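PDB 2F6I: ATP-dependent CLP protease, putative from Plasmodium falciparum, which probably hydrolyses proteins to small peptides as the serine-protease partner of an ATP-dependent Clp system, this chain being the catalytic domain of the protease. Local coordinates for residues Leu44-Glu47 against Lys51-Asp54; Ser58-Leu63 against Asn69-Tyr74; Leu86-Ile91 against Ser112-Ser117; Ile131-Pro136 against Leu160-Leu165; Arg182-Asn187 against Lys192-Ile197. One frame throughout, in Å; residues are numbered along the deposited sequence.

Interaction 1 of 5, residues Leu44-Glu47 against Lys51-Asp54; sequences LTDE and KTAD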
# COMPACT_ATOMS: atom_id res chain seq x y z
N LEU C 44 18.07 17.55 -25.44
CA LEU C 44 16.82 17.89 -24.77
C LEU C 44 15.98 16.67 -25.08
O LEU C 44 15.08 16.72 -25.92
CB LEU C 44 16.20 19.15 -25.37
CG LEU C 44 14.82 19.56 -24.86
CD1 LEU C 44 14.83 19.66 -23.35
CD2 LEU C 44 14.41 20.89 -25.48
N THR C 45 16.30 15.56 -24.42
CA THR C 45 15.61 14.30 -24.65
C THR C 45 14.78 13.83 -23.47
O THR C 45 14.47 12.64 -23.35
CB THR C 45 16.61 13.20 -25.03
OG1 THR C 45 17.64 13.11 -24.03
CG2 THR C 45 17.25 13.50 -26.38
N ASP C 46 14.41 14.76 -22.60
CA ASP C 46 13.59 14.45 -21.43
C ASP C 46 12.34 15.31 -21.47
O ASP C 46 12.19 16.16 -22.33
CB ASP C 46 14.36 14.78 -20.14
CG ASP C 46 14.69 13.54 -19.33
OD1 ASP C 46 13.81 12.67 -19.19
OD2 ASP C 46 15.83 13.45 -18.83
N GLU C 47 11.44 15.07 -20.52
CA GLU C 47 10.23 15.86 -20.43
C GLU C 47 10.67 17.24 -19.97
O GLU C 47 11.71 17.37 -19.32
CB GLU C 47 9.28 15.26 -19.38
CG GLU C 47 8.54 14.02 -19.85
CD GLU C 47 7.91 13.26 -18.70
OE1 GLU C 47 7.40 13.90 -17.76
OE2 GLU C 47 7.92 12.01 -18.74
N LYS C 51 13.11 20.63 -13.12
CA LYS C 51 14.48 20.13 -13.09
C LYS C 51 15.24 20.21 -14.41
O LYS C 51 16.32 20.79 -14.47
CB LYS C 51 14.49 18.68 -12.59
CG LYS C 51 15.87 18.06 -12.48
CD LYS C 51 15.80 16.65 -11.90
CE LYS C 51 17.17 16.00 -11.85
NZ LYS C 51 17.77 15.86 -13.21
N THR C 52 14.68 19.62 -15.46
CA THR C 52 15.35 19.62 -16.76
C THR C 52 15.50 21.01 -17.37
O THR C 52 16.51 21.31 -18.01
CB THR C 52 14.62 18.69 -17.75
OG1 THR C 52 13.29 19.17 -17.98
CG2 THR C 52 14.54 17.28 -17.17
N ALA C 53 14.50 21.86 -17.16
CA ALA C 53 14.56 23.22 -17.68
C ALA C 53 15.69 23.98 -16.99
O ALA C 53 16.41 24.75 -17.62
CB ALA C 53 13.23 23.93 -17.44
N ASP C 54 15.84 23.74 -15.70
CA ASP C 54 16.89 24.39 -14.91
C ASP C 54 18.28 23.99 -15.38
O ASP C 54 19.18 24.82 -15.49
CB ASP C 54 16.73 24.05 -13.43
CG ASP C 54 17.92 24.50 -12.59
OD1 ASP C 54 18.20 25.72 -12.56
OD2 ASP C 54 18.57 23.64 -11.96
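The first torsion of Thr-52, with chi1 at 63°, sets OG1 between the backbone N and the carbonyl carbon of its own residue, and from there the hydroxyl reaches back to the carbonyl oxygen of Glu-47. The same rotation swings CG2 to the side of the backbone N, where it meets Asp-46. Thr-52 OG1 donates to Glu-47 O over 2.7 Å, in the plane of the carbonyl group and on one of its lone pairs, with a C=O...donor angle of 144°. The hydroxyl is gripped twice, because OG1 also accepts from the backbone N of Asn-49, which fixes its rotation. Beside this polar link the contact is slight: Thr-52 CG2 lies 3.9 Å from Asp-46 CB, methyl against methylene. The carboxylate of Asp-46 approaches Lys-51 without pairing with it, since Asp-46 OD2 stays 6.4 Å from Lys-51 NZ, and that lysine is salt-bridged to Glu-55. Glu-47 takes part through its backbone alone; its side chain leads away to pack on Pro-78, Leu-137 and Phe-141. The loop is also tied to strand 71-77 by a hydrogen bond between Ser-77 OG and Asp-46 O. Through its two bonds Thr-52, in the first turn, ties the loop after strand 41-44 to the start of helix 50-66, the opening of a beta-alpha-beta unit.

Interaction 2 of 5, residues Ser58-Leu63 against Asn69-Tyr74; sequences SQLLYL and NDIKIY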
# COMPACT_ATOMS: atom_id res chain seq x y z
N SER C 58 21.01 26.40 -17.24
CA SER C 58 22.35 26.51 -16.67
C SER C 58 23.39 26.26 -17.75
O SER C 58 24.34 27.02 -17.91
CB SER C 58 22.55 25.50 -15.54
OG SER C 58 21.74 25.81 -14.43
N GLN C 59 23.18 25.17 -18.49
CA GLN C 59 24.08 24.77 -19.56
C GLN C 59 24.18 25.80 -20.68
O GLN C 59 25.27 26.05 -21.19
CB GLN C 59 23.63 23.41 -20.11
CG GLN C 59 23.97 22.26 -19.17
CD GLN C 59 23.02 21.09 -19.30
OE1 GLN C 59 22.68 20.67 -20.41
NE2 GLN C 59 22.60 20.55 -18.17
N LEU C 60 23.05 26.38 -21.06
CA LEU C 60 23.05 27.38 -22.12
C LEU C 60 23.83 28.61 -21.66
O LEU C 60 24.70 29.11 -22.38
CB LEU C 60 21.62 27.77 -22.50
CG LEU C 60 20.83 26.70 -23.26
CD1 LEU C 60 19.38 27.10 -23.38
CD2 LEU C 60 21.45 26.51 -24.63
N LEU C 61 23.52 29.09 -20.46
CA LEU C 61 24.21 30.26 -19.92
C LEU C 61 25.70 29.99 -19.79
O LEU C 61 26.53 30.87 -20.03
CB LEU C 61 23.62 30.64 -18.56
CG LEU C 61 22.19 31.17 -18.56
CD1 LEU C 61 21.71 31.37 -17.13
CD2 LEU C 61 22.12 32.47 -19.34
N TYR C 62 26.05 28.76 -19.41
CA TYR C 62 27.45 28.39 -19.25
C TYR C 62 28.18 28.44 -20.58
O TYR C 62 29.23 29.06 -20.69
CB TYR C 62 27.57 26.99 -18.65
CG TYR C 62 29.00 26.49 -18.59
CD1 TYR C 62 29.58 25.82 -19.67
CD2 TYR C 62 29.80 26.73 -17.46
CE1 TYR C 62 30.90 25.39 -19.63
CE2 TYR C 62 31.12 26.31 -17.42
CZ TYR C 62 31.67 25.64 -18.50
OH TYR C 62 32.98 25.23 -18.47
N LEU C 63 27.62 27.77 -21.59
CA LEU C 63 28.24 27.75 -22.91
C LEU C 63 28.41 29.16 -23.46
O LEU C 63 29.50 29.56 -23.85
CB LEU C 63 27.40 26.91 -23.88
CG LEU C 63 27.35 25.40 -23.64
CD1 LEU C 63 26.43 24.74 -24.65
CD2 LEU C 63 28.75 24.82 -23.74
N ASN C 69 29.93 30.87 -30.18
CA ASN C 69 29.79 30.05 -31.37
C ASN C 69 28.44 29.35 -31.32
O ASN C 69 27.73 29.42 -30.32
CB ASN C 69 30.92 29.01 -31.45
CG ASN C 69 32.29 29.66 -31.50
OD1 ASN C 69 32.50 30.65 -32.21
ND2 ASN C 69 33.24 29.09 -30.77
N ASP C 70 28.09 28.66 -32.40
CA ASP C 70 26.81 27.96 -32.47
C ASP C 70 26.66 26.81 -31.48
O ASP C 70 27.59 26.02 -31.26
CB ASP C 70 26.58 27.45 -33.89
CG ASP C 70 26.12 28.55 -34.84
OD1 ASP C 70 26.60 29.69 -34.71
OD2 ASP C 70 25.28 28.26 -35.72
N ILE C 71 25.48 26.73 -30.88
CA ILE C 71 25.14 25.67 -29.94
C ILE C 71 24.13 24.77 -30.64
O ILE C 71 23.13 25.25 -31.18
CB ILE C 71 24.48 26.24 -28.66
CG1 ILE C 71 25.48 27.11 -27.89
CG2 ILE C 71 23.97 25.11 -27.78
CD1 ILE C 71 24.88 27.79 -26.67
N LYS C 72 24.40 23.47 -30.66
CA LYS C 72 23.50 22.52 -31.30
C LYS C 72 22.69 21.77 -30.24
O LYS C 72 23.24 21.28 -29.25
CB LYS C 72 24.28 21.51 -32.14
CG LYS C 72 23.39 20.47 -32.81
CD LYS C 72 24.19 19.36 -33.48
CE LYS C 72 24.98 19.87 -34.67
NZ LYS C 72 25.68 18.74 -35.36
N ILE C 73 21.38 21.68 -30.46
CA ILE C 73 20.50 20.99 -29.52
C ILE C 73 19.64 19.92 -30.18
O ILE C 73 18.80 20.22 -31.03
CB ILE C 73 19.56 22.00 -28.81
CG1 ILE C 73 20.38 23.00 -28.01
CG2 ILE C 73 18.59 21.25 -27.90
CD1 ILE C 73 19.55 23.98 -27.21
N TYR C 74 19.86 18.66 -29.80
CA TYR C 74 19.06 17.56 -30.33
C TYR C 74 17.79 17.55 -29.49
O TYR C 74 17.85 17.63 -28.26
CB TYR C 74 19.79 16.23 -30.18
CG TYR C 74 20.99 16.06 -31.08
CD1 TYR C 74 22.29 16.09 -30.56
CD2 TYR C 74 20.84 15.86 -32.46
CE1 TYR C 74 23.40 15.92 -31.39
CE2 TYR C 74 21.95 15.69 -33.29
CZ TYR C 74 23.22 15.72 -32.75
OH TYR C 74 24.32 15.55 -33.56
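Leu-63 and Ile-71 make the dense part of this contact, their side chains crossing obliquely between helix 50-66 and strand 71-77. The CD1 methyl of Ile-71 comes within 3.9 Å of Leu-63 CB, while Leu-63 CD1 rests against the other branch of the isoleucine, 4.0 Å from Ile-71 CG2. With chi1 at -65°, Ile-71 extends CG1 and CD1 toward the helix and leaves CG2 beside its own carbonyl carbon, so Leu-63 is met by both arms of the branched chain. One turn earlier in the helix the fit is sparser. Leu-60 touches with CD2 alone, which lies 4.2 Å from Ile-71 CD1 and 4.1 Å from Ile-73 CD1, crossing Ile-73 at about a right angle. The space between the elements is shared with neighbours: Ile-42 of strand 41-44 lies against Leu-60 and Leu-63, and Phe-92 of helix 82-94 against Leu-60 and Ile-73. The helix and strand run antiparallel at 160°, their axes 10.9 Å apart at the closest, as expected where a helix lies on a sheet as the crossover of a beta-alpha-beta unit. Toward solvent the character changes. Asn-69 is exposed and Lys-72 partly so, and Asp-70 OD2 is salt-bridged to Lys-119 and Lys-122; none of the three reaches the helix. Across the interface itself there is no hydrogen bond. Helix and strand are thus joined purely by methyl and methylene surfaces, an attachment that rests on hydrophobic burial and shape, with the charged groups kept to the margin.

Interaction 3 of 5, residues Leu86-Ile91 against Ser112-Ser117; sequences LAILDI and SVILAS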
# COMPACT_ATOMS: atom_id res chain seq x y z
N LEU C 86 8.59 28.29 -21.68
CA LEU C 86 8.75 29.69 -22.04
C LEU C 86 10.00 30.27 -21.40
O LEU C 86 10.58 31.24 -21.89
CB LEU C 86 7.51 30.48 -21.62
CG LEU C 86 6.27 30.08 -22.43
CD1 LEU C 86 5.01 30.67 -21.80
CD2 LEU C 86 6.44 30.56 -23.87
N ALA C 87 10.42 29.67 -20.28
CA ALA C 87 11.62 30.13 -19.59
C ALA C 87 12.83 29.76 -20.45
O ALA C 87 13.74 30.57 -20.64
CB ALA C 87 11.73 29.46 -18.23
N ILE C 88 12.82 28.54 -20.97
CA ILE C 88 13.91 28.08 -21.82
C ILE C 88 13.95 28.93 -23.08
O ILE C 88 15.02 29.26 -23.59
CB ILE C 88 13.73 26.59 -22.21
CG1 ILE C 88 13.88 25.71 -20.97
CG2 ILE C 88 14.74 26.20 -23.26
CD1 ILE C 88 13.68 24.23 -21.23
N LEU C 89 12.77 29.30 -23.58
CA LEU C 89 12.67 30.12 -24.78
C LEU C 89 13.32 31.48 -24.52
O LEU C 89 14.06 31.99 -25.37
CB LEU C 89 11.20 30.30 -25.17
CG LEU C 89 10.92 30.76 -26.60
CD1 LEU C 89 11.41 29.71 -27.59
CD2 LEU C 89 9.43 31.00 -26.79
N ASP C 90 13.05 32.07 -23.36
CA ASP C 90 13.63 33.36 -23.01
C ASP C 90 15.15 33.27 -23.02
O ASP C 90 15.83 34.12 -23.61
CB ASP C 90 13.17 33.82 -21.62
CG ASP C 90 11.83 34.54 -21.65
OD1 ASP C 90 11.49 35.12 -22.70
OD2 ASP C 90 11.13 34.54 -20.62
N ILE C 91 15.68 32.24 -22.36
CA ILE C 91 17.12 32.04 -22.29
C ILE C 91 17.68 31.86 -23.70
O ILE C 91 18.74 32.38 -24.03
CB ILE C 91 17.46 30.80 -21.43
CG1 ILE C 91 16.99 31.02 -19.99
CG2 ILE C 91 18.96 30.53 -21.45
CD1 ILE C 91 17.59 32.24 -19.32
N SER C 112 8.27 21.41 -29.48
CA SER C 112 8.10 21.76 -30.89
C SER C 112 8.40 23.24 -31.10
O SER C 112 9.03 23.62 -32.09
CB SER C 112 6.67 21.46 -31.34
OG SER C 112 6.42 20.07 -31.37
N VAL C 113 7.96 24.07 -30.16
CA VAL C 113 8.20 25.51 -30.25
C VAL C 113 9.69 25.81 -30.15
O VAL C 113 10.22 26.63 -30.90
CB VAL C 113 7.46 26.27 -29.13
CG1 VAL C 113 7.75 27.75 -29.25
CG2 VAL C 113 5.96 26.01 -29.23
N ILE C 114 10.37 25.14 -29.22
CA ILE C 114 11.80 25.34 -29.05
C ILE C 114 12.50 24.92 -30.34
O ILE C 114 13.43 25.58 -30.80
CB ILE C 114 12.35 24.49 -27.88
CG1 ILE C 114 11.77 25.01 -26.56
CG2 ILE C 114 13.87 24.55 -27.85
CD1 ILE C 114 12.15 24.18 -25.35
N LEU C 115 12.04 23.81 -30.92
CA LEU C 115 12.60 23.31 -32.17
C LEU C 115 12.46 24.39 -33.23
O LEU C 115 13.41 24.69 -33.96
CB LEU C 115 11.85 22.05 -32.61
CG LEU C 115 12.10 21.50 -34.01
CD1 LEU C 115 13.55 21.05 -34.16
CD2 LEU C 115 11.15 20.33 -34.26
N ALA C 116 11.28 24.99 -33.30
CA ALA C 116 10.98 26.03 -34.29
C ALA C 116 11.68 27.36 -34.05
O ALA C 116 11.77 28.19 -34.96
CB ALA C 116 9.47 26.24 -34.36
N SER C 117 12.17 27.59 -32.84
CA SER C 117 12.85 28.85 -32.54
C SER C 117 14.33 28.83 -32.89
O SER C 117 15.04 29.80 -32.63
CB SER C 117 12.68 29.20 -31.06
OG SER C 117 13.24 28.20 -30.24
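Leu-89 and Ser-117 meet end to side, the CD1 methyl of the leucine lying 3.6 Å from Ser-117 OG and 3.7 Å from its CB. Leu-89 departs from helix 82-94 with CG opposite the backbone N (chi1 -162°), which carries its two methyls across to the end of helix 109-116: CD1 goes to Ser-117, just past the last turn, and CD2 comes to a looser 4.4 Å from Val-113 CG1. In a second, separate touch Ile-88 and Ile-114 cross at about a right angle, the short branch of one against the long branch of the other, with Ile-88 CG2 3.9 Å from Ile-114 CD1. The hydroxyl of Ser-117 is turned back onto the last turn of the helix before it, where OG donates to Ile-114 O over 2.7 Å, bent at a C=O...donor angle of 113° and tilted 28° from the carbonyl plane. Ser-117 N bonds to the same oxygen from the same face. Around the contact, Phe-92 lies on Ile-114 and Ser-117, Phe-168 of helix 151-169 on Val-113 and Ser-117, and Leu-205 of a second subunit on Leu-89. The two helices pack in the buried interior of the Clp protease domain, the side chain of Val-113 about 11 Å from that of the predicted active-site His-134. With its proton directed to Ile-114 O, the Ser-117 hydroxyl meets the Leu-89 methyl in van der Waals contact only; no hydrogen bond passes between the two segments, which are held by dispersion and burial.

Interaction 4 of 5, residues Ile131-Pro136 against Leu160-Leu165; sequences IMIHQP and LLYHYL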
# COMPACT_ATOMS: atom_id res chain seq x y z
N ILE C 131 6.14 15.15 -35.20
CA ILE C 131 5.98 16.46 -34.58
C ILE C 131 4.51 16.85 -34.44
O ILE C 131 3.72 16.67 -35.36
CB ILE C 131 6.71 17.53 -35.43
CG1 ILE C 131 8.17 17.12 -35.60
CG2 ILE C 131 6.60 18.89 -34.77
CD1 ILE C 131 8.95 18.00 -36.56
N MET C 132 4.16 17.39 -33.27
CA MET C 132 2.79 17.81 -32.99
C MET C 132 2.78 19.09 -32.17
O MET C 132 3.79 19.47 -31.57
CB MET C 132 2.06 16.71 -32.22
CG MET C 132 2.65 16.45 -30.85
SD MET C 132 2.74 14.70 -30.49
CE MET C 132 3.67 14.15 -31.91
N ILE C 133 1.63 19.76 -32.13
CA ILE C 133 1.50 21.01 -31.40
C ILE C 133 0.91 20.80 -30.00
O ILE C 133 1.29 21.48 -29.05
CB ILE C 133 0.62 22.00 -32.18
CG1 ILE C 133 1.21 22.20 -33.58
CG2 ILE C 133 0.53 23.32 -31.43
CD1 ILE C 133 0.37 23.07 -34.48
N HIS C 134 -0.03 19.86 -29.90
CA HIS C 134 -0.70 19.55 -28.64
C HIS C 134 0.27 18.98 -27.59
O HIS C 134 1.44 18.75 -27.88
CB HIS C 134 -1.82 18.55 -28.89
CG HIS C 134 -1.34 17.25 -29.47
ND1 HIS C 134 -1.11 16.14 -28.69
CD2 HIS C 134 -1.03 16.90 -30.74
CE1 HIS C 134 -0.67 15.15 -29.45
NE2 HIS C 134 -0.61 15.59 -30.70
N GLN C 135 -0.23 18.77 -26.38
CA GLN C 135 0.58 18.23 -25.29
C GLN C 135 0.16 16.78 -24.99
O GLN C 135 -0.88 16.54 -24.38
CB GLN C 135 0.42 19.07 -24.02
CG GLN C 135 0.65 20.56 -24.22
CD GLN C 135 0.61 21.35 -22.92
OE1 GLN C 135 1.54 21.27 -22.11
NE2 GLN C 135 -0.46 22.10 -22.71
N PRO C 136 0.98 15.81 -25.43
CA PRO C 136 0.69 14.38 -25.21
C PRO C 136 0.75 13.93 -23.75
O PRO C 136 0.15 12.90 -23.40
CB PRO C 136 1.74 13.69 -26.09
CG PRO C 136 2.89 14.65 -26.04
CD PRO C 136 2.21 15.98 -26.22
N LEU C 160 -0.51 32.07 -25.65
CA LEU C 160 0.80 32.69 -25.80
C LEU C 160 1.73 31.74 -26.56
O LEU C 160 2.50 32.16 -27.42
CB LEU C 160 1.39 33.02 -24.43
CG LEU C 160 2.74 33.75 -24.38
CD1 LEU C 160 2.67 35.02 -25.21
CD2 LEU C 160 3.09 34.06 -22.94
N LEU C 161 1.64 30.45 -26.25
CA LEU C 161 2.46 29.45 -26.92
C LEU C 161 2.11 29.52 -28.41
O LEU C 161 3.00 29.55 -29.26
CB LEU C 161 2.17 28.06 -26.36
CG LEU C 161 3.01 26.86 -26.84
CD1 LEU C 161 2.76 25.67 -25.93
CD2 LEU C 161 2.65 26.50 -28.28
N TYR C 162 0.82 29.55 -28.70
CA TYR C 162 0.35 29.62 -30.08
C TYR C 162 0.94 30.83 -30.80
O TYR C 162 1.41 30.70 -31.93
CB TYR C 162 -1.18 29.67 -30.14
CG TYR C 162 -1.88 28.44 -29.59
CD1 TYR C 162 -1.32 27.17 -29.74
CD2 TYR C 162 -3.11 28.55 -28.93
CE1 TYR C 162 -1.97 26.04 -29.26
CE2 TYR C 162 -3.76 27.42 -28.44
CZ TYR C 162 -3.19 26.17 -28.60
OH TYR C 162 -3.82 25.04 -28.11
N HIS C 163 0.91 31.99 -30.16
CA HIS C 163 1.45 33.20 -30.77
C HIS C 163 2.93 33.06 -31.12
O HIS C 163 3.35 33.45 -32.22
CB HIS C 163 1.27 34.41 -29.85
CG HIS C 163 -0.11 35.00 -29.90
ND1 HIS C 163 -1.20 34.40 -29.32
CD2 HIS C 163 -0.56 36.13 -30.49
CE1 HIS C 163 -2.28 35.13 -29.55
NE2 HIS C 163 -1.92 36.19 -30.26
N TYR C 164 3.72 32.51 -30.21
CA TYR C 164 5.14 32.32 -30.46
C TYR C 164 5.38 31.35 -31.60
O TYR C 164 6.27 31.56 -32.43
CB TYR C 164 5.86 31.83 -29.20
CG TYR C 164 6.19 32.93 -28.22
CD1 TYR C 164 5.75 32.87 -26.89
CD2 TYR C 164 6.93 34.04 -28.61
CE1 TYR C 164 6.05 33.88 -25.99
CE2 TYR C 164 7.23 35.07 -27.72
CZ TYR C 164 6.79 34.98 -26.41
OH TYR C 164 7.09 35.99 -25.52
N LEU C 165 4.60 30.28 -31.66
CA LEU C 165 4.75 29.30 -32.73
C LEU C 165 4.37 29.95 -34.05
O LEU C 165 4.98 29.69 -35.09
CB LEU C 165 3.87 28.08 -32.48
CG LEU C 165 4.07 26.98 -33.54
CD1 LEU C 165 5.51 26.49 -33.48
CD2 LEU C 165 3.11 25.83 -33.31
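Ile-133 inserts its branched side chain between Leu-165 and Tyr-162 of helix 151-169, and each partner is met differently. Against Leu-165 it is a broad touch onto a single methyl: Leu-165 CD2 lies 4.1 Å from each of Ile-133 CG1, CG2 and CD1, so that one methyl is seated against nearly the whole isoleucine. Leu-165 attains this with CG opposite its backbone N (chi1 -177°), stretching out from the helix toward the loop. Ile-133 has chi1 at -56°, which places CG2 beside its own carbonyl carbon, and this is also the branch that turns to Tyr-162. There CG2 comes to the edge of the phenol ring, near its plane, at 4.3 Å from Tyr-162 CE1. Further out, the Tyr-162 hydroxyl makes a weak hydrogen bond to Ser-180 OG of helix 173-181, whose Ile-176 also packs on both Tyr-162 and Leu-165. On the next residue the direction reverses. Ile-133 packs into the apolar side, whereas the CB of His-134 points away from the helix, and its imidazole has Met-132 CG 3.3 Å above one face, toward the rim, while the ring of Tyr-185 meets it as well. His-134 is the predicted active-site histidine of this S14 peptidase, in the segment that leaves the strand beginning at residue 130; by its place after that histidine, helix 151-169 is consistent with the long handle helix of ClpP.

Interaction 5 of 5, residues Arg182-Asn187 against Lys192-Ile197; sequences RDYYMN and KQYGII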
# COMPACT_ATOMS: atom_id res chain seq x y z
N ARG C 182 -6.91 19.34 -32.46
CA ARG C 182 -7.26 18.10 -33.13
C ARG C 182 -6.16 17.05 -33.10
O ARG C 182 -6.16 16.11 -33.89
CB ARG C 182 -7.69 18.37 -34.58
CG ARG C 182 -6.60 18.90 -35.51
CD ARG C 182 -7.20 19.38 -36.83
NE ARG C 182 -6.19 19.74 -37.83
CZ ARG C 182 -5.61 18.88 -38.66
NH1 ARG C 182 -5.94 17.59 -38.63
NH2 ARG C 182 -4.70 19.30 -39.52
N ASP C 183 -5.23 17.19 -32.15
CA ASP C 183 -4.12 16.24 -32.01
C ASP C 183 -3.53 15.89 -33.37
O ASP C 183 -3.55 14.73 -33.79
CB ASP C 183 -4.58 14.96 -31.32
CG ASP C 183 -5.12 15.21 -29.93
OD1 ASP C 183 -4.46 15.93 -29.15
OD2 ASP C 183 -6.21 14.67 -29.61
N TYR C 184 -3.00 16.90 -34.05
CA TYR C 184 -2.43 16.71 -35.38
C TYR C 184 -0.95 16.31 -35.33
O TYR C 184 -0.11 17.03 -34.80
CB TYR C 184 -2.63 18.00 -36.19
CG TYR C 184 -1.98 18.04 -37.55
CD1 TYR C 184 -1.95 16.91 -38.37
CD2 TYR C 184 -1.42 19.22 -38.03
CE1 TYR C 184 -1.37 16.96 -39.65
CE2 TYR C 184 -0.85 19.29 -39.30
CZ TYR C 184 -0.83 18.16 -40.10
OH TYR C 184 -0.26 18.22 -41.36
N TYR C 185 -0.66 15.12 -35.87
CA TYR C 185 0.70 14.59 -35.95
C TYR C 185 1.25 14.84 -37.34
O TYR C 185 0.60 14.52 -38.34
CB TYR C 185 0.73 13.08 -35.69
CG TYR C 185 0.56 12.67 -34.25
CD1 TYR C 185 -0.63 12.93 -33.56
CD2 TYR C 185 1.60 12.03 -33.56
CE1 TYR C 185 -0.78 12.55 -32.22
CE2 TYR C 185 1.45 11.65 -32.23
CZ TYR C 185 0.27 11.92 -31.57
OH TYR C 185 0.13 11.55 -30.25
N MET C 186 2.46 15.39 -37.42
CA MET C 186 3.08 15.66 -38.71
C MET C 186 4.33 14.81 -38.88
O MET C 186 4.93 14.38 -37.90
CB MET C 186 3.49 17.13 -38.81
CG MET C 186 2.36 18.13 -38.78
SD MET C 186 2.97 19.83 -38.65
CE MET C 186 2.48 20.25 -36.98
N ASN C 187 4.71 14.54 -40.12
CA ASN C 187 5.93 13.80 -40.38
C ASN C 187 6.96 14.89 -40.68
O ASN C 187 6.61 16.06 -40.79
CB ASN C 187 5.78 12.84 -41.56
CG ASN C 187 5.42 13.54 -42.86
OD1 ASN C 187 6.00 14.56 -43.22
ND2 ASN C 187 4.45 12.98 -43.58
N LYS C 192 8.13 20.66 -42.16
CA LYS C 192 8.84 21.66 -42.94
C LYS C 192 7.85 22.58 -43.66
O LYS C 192 7.98 23.80 -43.62
CB LYS C 192 9.76 20.99 -43.95
CG LYS C 192 10.46 21.96 -44.88
CD LYS C 192 11.28 21.22 -45.91
CE LYS C 192 11.95 22.17 -46.87
NZ LYS C 192 12.77 21.43 -47.87
N GLN C 193 6.87 21.97 -44.31
CA GLN C 193 5.86 22.72 -45.04
C GLN C 193 5.07 23.61 -44.09
O GLN C 193 4.55 24.66 -44.50
CB GLN C 193 4.90 21.76 -45.75
CG GLN C 193 5.60 20.77 -46.67
CD GLN C 193 4.65 19.75 -47.26
OE1 GLN C 193 3.90 19.09 -46.53
NE2 GLN C 193 4.68 19.60 -48.58
N TYR C 194 4.98 23.20 -42.83
CA TYR C 194 4.25 23.95 -41.82
C TYR C 194 5.09 25.15 -41.39
O TYR C 194 4.56 26.17 -40.94
CB TYR C 194 3.99 23.06 -40.60
CG TYR C 194 2.81 23.49 -39.74
CD1 TYR C 194 1.51 23.11 -40.07
CD2 TYR C 194 3.01 24.27 -38.60
CE1 TYR C 194 0.43 23.48 -39.27
CE2 TYR C 194 1.93 24.64 -37.80
CZ TYR C 194 0.65 24.24 -38.14
OH TYR C 194 -0.41 24.60 -37.33
N GLY C 195 6.41 25.03 -41.54
CA GLY C 195 7.30 26.12 -41.17
C GLY C 195 7.97 25.93 -39.82
O GLY C 195 8.49 26.89 -39.24
N ILE C 196 7.95 24.70 -39.30
CA ILE C 196 8.56 24.40 -38.01
C ILE C 196 10.06 24.13 -38.17
O ILE C 196 10.86 24.55 -37.34
CB ILE C 196 7.88 23.18 -37.35
CG1 ILE C 196 6.44 23.54 -36.97
CG2 ILE C 196 8.66 22.74 -36.11
CD1 ILE C 196 5.63 22.38 -36.45
N ILE C 197 10.42 23.42 -39.23
CA ILE C 197 11.82 23.13 -39.51
C ILE C 197 12.15 23.60 -40.92
O ILE C 197 11.26 23.75 -41.76
CB ILE C 197 12.13 21.62 -39.42
CG1 ILE C 197 11.23 20.84 -40.39
CG2 ILE C 197 11.94 21.14 -37.99
CD1 ILE C 197 11.51 19.36 -40.44
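Met-186, on the weak edge strand 185-186 of the small sheet, faces Tyr-194 at the end of the short helix 188-194, their CA atoms 8.9 Å apart; the helix opens with Asn-187 as N-cap, its OD1 accepting from Glu-190 N, and closes in a Schellman motif at Gly-195, where phi is +100°. The methionine chain bends at its third torsion (chi3 -110°) and lays its methyl over the tyrosine ring: Met-186 CE is 4.2 Å from the centroid of Tyr-194, almost on the ring normal, a CH-pi contact. The sulfur approaches obliquely, Met-186 SD 3.8 Å from Tyr-194 CG, a Met-aromatic contact. The same methyl, Met-186 CE, also meets Ile-196 CD1 at 3.8 Å. Tyr-184, whose side chain is about 6 Å from that of the predicted active-site His-134, touches more lightly, ring edge first, Tyr-184 CE2 4.4 Å from Tyr-194 CE1. One face of Tyr-184 carries Met-186 CG and the opposite face Arg-182 NH2. Asp-179 binds both Arg-182 NH2, as a salt bridge, and the Tyr-194 hydroxyl. The attraction of Met-186 for the ring is thus dispersive, probably with a small electrostatic part from the polarisable sulfur, while a carboxylate satisfies the phenol's polar end.

In the fold
Interaction 1 is the surface contact of the five and the one that rests on a hydrogen bond across its segments; the others are buried and apolar. Interactions 1 and 2 both use helix 50-66, at its start and further along, and adjoin through strands 41-44 and 71-77. Interaction 3 sits nearest the centre of the chain and touches all the others, Ile-88 packing on Ala-53 and Ser-112 OG bonding to Met-132 O. Interactions 4 and 5 meet in the small sheet, where Ile-131 O accepts from Met-186 N; here aromatic rings join the aliphatic packing, close to the predicted active-site histidine, on the other side of the chain's centre from interaction 2.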